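Local coordinates for walker-Type ATPase (Pyrococcus abyssi, PDB 2QEN), which probably binds and hydrolyses ATP as a P-loop ATPase, with ADP and magnesium bound here, though its cellular role is unknown, at residues 104-108 against 109-113; 121-124 against 125-129. The protein carries 1 engineered substitution. One frame throughout, in Å; residues are numbered along the deposited sequence.

In the fold
Interactions 1 and 2 stand at the two ends of one helix, 113-127. Interaction 1 (104-108 with 109-113) is the turn that delivers the chain to Ser112, the N-cap; interaction 2 (121-124 with 125-129) is the helix's last turns and its exit at Gly128. Their centres are 20 Å apart and their nearest atoms about 8 Å apart. Both lie toward the outside of the ATPase domain, with centres 28 and 27 Å from the centre of the chain, and away from the ADP and magnesium sites. The chain itself links to the active site: just past interaction 2 runs strand 130-135, whose last residue, Asp135, has been seen to bind magnesium, though not in this model.

Interaction 1: 104-108 against 109-113; sequences LTLEP and RKLSL
Leu106 and Leu111 meet at about a right angle, and theirs is the close-packed side of this turn: Leu106 CD1 lies 3.7 Å from Leu111 CD2, while Leu106 CB rests against the fork of Leu111. Branched, purely apolar chains suit this inner face. The backbone between them makes a short 3-10 turn in which Lys110 N donates to Glu107 O (3.0 Å, 162° at the hydrogen); a weaker bond runs from Leu111 N to Pro108 O. Pro108 fits the second position, its ring holding phi at -51°. The solvent side is looser. Glu107 puts CG between its backbone N and carbonyl carbon (chi1 42°), which sends the extended chain slantwise across Lys110; there Lys110 NZ, turned back by a bend at chi4, forms a salt bridge with Glu107 OE1 (3.2 Å) and lies 3.3 Å from Glu107 OE2, facing both oxygens. With an alanine in place of Leu111, the Leu106 side chain is likely to lose its apolar mate, and a gap to open beside Gln82 and Phe103. Helix 74-84 flanks the turn, with Arg74 bonding Arg109 O and Gln82 bonding Leu106 O, and Ser112 caps the start of helix 113-127, where Glu115 bonds back to Ser112 N.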
loop_
_atom_site.group_PDB
_atom_site.type_symbol
_atom_site.label_atom_id
_atom_site.label_comp_id
_atom_site.label_asym_id
_atom_site.label_seq_id
_atom_site.Cartn_x
_atom_site.Cartn_y
_atom_site.Cartn_z
ATOM N N LEU A 104 6.864 7.653 26.382
ATOM C CA LEU A 104 7.512 6.340 26.350
ATOM C C LEU A 104 7.608 5.677 27.719
ATOM O O LEU A 104 7.679 4.450 27.801
ATOM C CB LEU A 104 8.905 6.426 25.717
ATOM C CG LEU A 104 8.997 6.830 24.247
ATOM C CD1 LEU A 104 10.449 6.739 23.807
ATOM C CD2 LEU A 104 8.113 5.951 23.371
ATOM N N THR A 105 7.610 6.491 28.778
ATOM C CA THR A 105 7.617 5.999 30.156
ATOM C C THR A 105 6.220 5.559 30.587
ATOM O O THR A 105 6.081 4.803 31.572
ATOM C CB THR A 105 8.086 7.087 31.157
ATOM O OG1 THR A 105 9.184 7.820 30.609
ATOM C CG2 THR A 105 8.525 6.458 32.472
ATOM N N LEU A 106 5.192 6.040 29.852
ATOM C CA LEU A 106 3.792 5.912 30.302
ATOM C C LEU A 106 3.101 4.687 29.713
ATOM O O LEU A 106 3.345 4.321 28.555
ATOM C CB LEU A 106 2.978 7.210 29.980
ATOM C CG LEU A 106 3.549 8.532 30.625
ATOM C CD1 LEU A 106 2.516 9.729 30.581
ATOM C CD2 LEU A 106 3.978 8.282 32.107
ATOM N N GLU A 107 2.239 4.063 30.519
ATOM C CA GLU A 107 1.426 2.922 30.077
ATOM C C GLU A 107 0.377 3.380 29.067
ATOM O O GLU A 107 -0.278 4.397 29.284
ATOM C CB GLU A 107 0.772 2.194 31.272
ATOM C CG GLU A 107 0.190 3.109 32.346
ATOM C CD GLU A 107 -0.302 2.357 33.581
ATOM O OE1 GLU A 107 -0.903 1.269 33.424
ATOM O OE2 GLU A 107 -0.101 2.861 34.715
ATOM N N PRO A 108 0.239 2.644 27.945
ATOM C CA PRO A 108 -0.701 2.992 26.862
ATOM C C PRO A 108 -2.137 3.248 27.331
ATOM O O PRO A 108 -2.822 4.101 26.755
ATOM C CB PRO A 108 -0.648 1.768 25.945
ATOM C CG PRO A 108 0.669 1.156 26.209
ATOM C CD PRO A 108 1.013 1.427 27.629
ATOM N N ARG A 109 -2.568 2.514 28.361
ATOM C CA ARG A 109 -3.883 2.681 29.011
ATOM C C ARG A 109 -4.198 4.119 29.418
ATOM O O ARG A 109 -5.358 4.532 29.404
ATOM C CB ARG A 109 -3.970 1.807 30.270
ATOM C CG ARG A 109 -4.386 0.369 30.033
ATOM C CD ARG A 109 -4.611 -0.378 31.347
ATOM N NE ARG A 109 -5.125 -1.731 31.117
ATOM C CZ ARG A 109 -5.311 -2.645 32.066
ATOM N NH1 ARG A 109 -5.033 -2.371 33.335
ATOM N NH2 ARG A 109 -5.785 -3.843 31.743
ATOM N N LYS A 110 -3.163 4.868 29.796
ATOM C CA LYS A 110 -3.338 6.194 30.387
ATOM C C LYS A 110 -2.853 7.366 29.507
ATOM O O LYS A 110 -2.682 8.489 29.997
ATOM C CB LYS A 110 -2.688 6.215 31.772
ATOM C CG LYS A 110 -3.325 5.204 32.737
ATOM C CD LYS A 110 -2.763 5.292 34.151
ATOM C CE LYS A 110 -3.474 4.324 35.106
ATOM N NZ LYS A 110 -3.416 2.888 34.676
ATOM N N LEU A 111 -2.655 7.106 28.214
ATOM C CA LEU A 111 -2.229 8.141 27.257
ATOM C C LEU A 111 -3.330 8.462 26.244
ATOM O O LEU A 111 -4.064 7.572 25.820
ATOM C CB LEU A 111 -0.962 7.702 26.493
ATOM C CG LEU A 111 0.423 7.807 27.144
ATOM C CD1 LEU A 111 1.455 6.974 26.395
ATOM C CD2 LEU A 111 0.880 9.258 27.252
ATOM N N SER A 112 -3.439 9.730 25.856
ATOM C CA SER A 112 -4.288 10.115 24.730
ATOM C C SER A 112 -3.462 10.236 23.445
ATOM O O SER A 112 -2.251 10.475 23.484
ATOM C CB SER A 112 -5.040 11.421 25.016
ATOM O OG SER A 112 -4.241 12.563 24.785
ATOM N N LEU A 113 -4.127 10.065 22.306
ATOM C CA LEU A 113 -3.488 10.223 21.013
ATOM C C LEU A 113 -2.932 11.628 20.806
ATOM O O LEU A 113 -1.854 11.800 20.250
ATOM C CB LEU A 113 -4.474 9.879 19.896
ATOM C CG LEU A 113 -4.893 8.418 19.730
ATOM C CD1 LEU A 113 -6.011 8.379 18.719
ATOM C CD2 LEU A 113 -3.716 7.545 19.271
#

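Interaction 2: 121-124 against 125-129; sequences NDLG and EELGE
The amide of Asn121 and the carboxylate of Glu125, one helical turn apart, stand almost perpendicular, their planes 86° apart. The carboxylate lies off to one side of the amide plane, and the two are joined through a water, close to both planes, that accepts from Asn121 ND2 (2.9 Å) and donates to Glu125 OE2; ND2 and OE2 themselves stay 3.8 Å apart. To one face of the Glu125 carboxylate, off-centre toward OE2, lies Asp122 OD1, 4.2 Å from Glu125 OE2. At the other end of the amide, Asn121 OD1 takes a weak bond from the backbone N of Asn164, so an asparagine, donor and acceptor in one flat group, serves both neighbours. Having CG opposite the backbone N (chi1 -175°) carries the amide along the helix toward Glu125.

Another flank of the helix is apolar. Leu123 and Leu127 lie side by side, with CD1 of Leu127 3.8 Å from CG of Leu123, and they turn to Phe88 and Phe95 of helix 88-95. Beneath them Leu127 N donates to Leu123 O (3.1 Å). The helix ends at Gly128, whose positive phi of 116° would jam a beta carbon against the preceding carbonyl oxygen, so glycine belongs there; its N bonds to Gly124 O.

Asp122 and Glu125 thus bring two acids together near the C-terminal end of a helix, where the helix dipole would probably also disfavour negative charge. Their carboxylates probably repel and may have raised pKa values, with the bridging water, by donating to OE2, likely to offset part of that cost.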
loop_
_atom_site.group_PDB
_atom_site.type_symbol
_atom_site.label_atom_id
_atom_site.label_comp_id
_atom_site.label_asym_id
_atom_site.label_seq_id
_atom_site.Cartn_x
_atom_site.Cartn_y
_atom_site.Cartn_z
ATOM N N ASN A 121 5.425 16.451 17.707
ATOM C CA ASN A 121 5.549 17.783 17.120
ATOM C C ASN A 121 6.648 18.627 17.802
ATOM O O ASN A 121 7.367 19.365 17.125
ATOM C CB ASN A 121 4.203 18.522 17.161
ATOM C CG ASN A 121 4.253 19.870 16.447
ATOM O OD1 ASN A 121 4.296 19.930 15.220
ATOM N ND2 ASN A 121 4.247 20.957 17.212
ATOM N N ASP A 122 6.758 18.522 19.132
ATOM C CA ASP A 122 7.856 19.151 19.910
ATOM C C ASP A 122 9.213 18.644 19.423
ATOM O O ASP A 122 10.183 19.397 19.338
ATOM C CB ASP A 122 7.732 18.825 21.408
ATOM C CG ASP A 122 6.564 19.527 22.083
ATOM O OD1 ASP A 122 5.936 20.419 21.461
ATOM O OD2 ASP A 122 6.271 19.184 23.252
ATOM N N LEU A 123 9.264 17.351 19.101
ATOM C CA LEU A 123 10.460 16.730 18.554
ATOM C C LEU A 123 10.734 17.278 17.139
ATOM O O LEU A 123 11.887 17.587 16.787
ATOM C CB LEU A 123 10.294 15.206 18.576
ATOM C CG LEU A 123 11.344 14.239 18.022
ATOM C CD1 LEU A 123 12.702 14.522 18.640
ATOM C CD2 LEU A 123 10.913 12.792 18.297
ATOM N N GLY A 124 9.656 17.435 16.363
ATOM C CA GLY A 124 9.703 18.050 15.043
ATOM C C GLY A 124 10.274 19.457 15.057
ATOM O O GLY A 124 10.977 19.854 14.128
ATOM N N GLU A 125 9.967 20.206 16.116
ATOM C CA GLU A 125 10.453 21.576 16.291
ATOM C C GLU A 125 11.965 21.658 16.346
ATOM O O GLU A 125 12.548 22.628 15.863
ATOM C CB GLU A 125 9.886 22.196 17.568
ATOM C CG GLU A 125 8.576 22.911 17.367
ATOM C CD GLU A 125 7.934 23.367 18.672
ATOM O OE1 GLU A 125 8.652 23.600 19.675
ATOM O OE2 GLU A 125 6.693 23.495 18.680
ATOM N N GLU A 126 12.589 20.660 16.964
ATOM C CA GLU A 126 14.034 20.611 17.050
ATOM C C GLU A 126 14.643 20.177 15.717
ATOM O O GLU A 126 15.621 20.779 15.248
ATOM C CB GLU A 126 14.492 19.683 18.172
ATOM C CG GLU A 126 16.010 19.615 18.269
ATOM C CD GLU A 126 16.524 18.847 19.470
ATOM O OE1 GLU A 126 15.719 18.523 20.376
ATOM O OE2 GLU A 126 17.744 18.577 19.505
ATOM N N LEU A 127 14.052 19.146 15.118
ATOM C CA LEU A 127 14.558 18.543 13.891
ATOM C C LEU A 127 14.240 19.367 12.645
ATOM O O LEU A 127 14.964 19.302 11.645
ATOM C CB LEU A 127 13.978 17.128 13.723
ATOM C CG LEU A 127 14.407 16.052 14.724
ATOM C CD1 LEU A 127 13.322 14.999 14.899
ATOM C CD2 LEU A 127 15.685 15.418 14.259
ATOM N N GLY A 128 13.156 20.135 12.711
ATOM C CA GLY A 128 12.609 20.807 11.537
ATOM C C GLY A 128 11.225 20.261 11.263
ATOM O O GLY A 128 10.253 21.021 11.172
ATOM N N GLU A 129 11.149 18.930 11.210
ATOM C CA GLU A 129 9.960 18.184 10.822
ATOM C C GLU A 129 10.061 16.772 11.386
ATOM O O GLU A 129 11.146 16.172 11.372
ATOM C CB GLU A 129 9.963 18.053 9.300
ATOM C CG GLU A 129 8.634 17.916 8.657
ATOM C CD GLU A 129 8.678 18.400 7.235
ATOM O OE1 GLU A 129 9.161 17.652 6.362
ATOM O OE2 GLU A 129 8.222 19.539 6.988
HETATM O O HOH W 1 5.109 23.596 16.297
#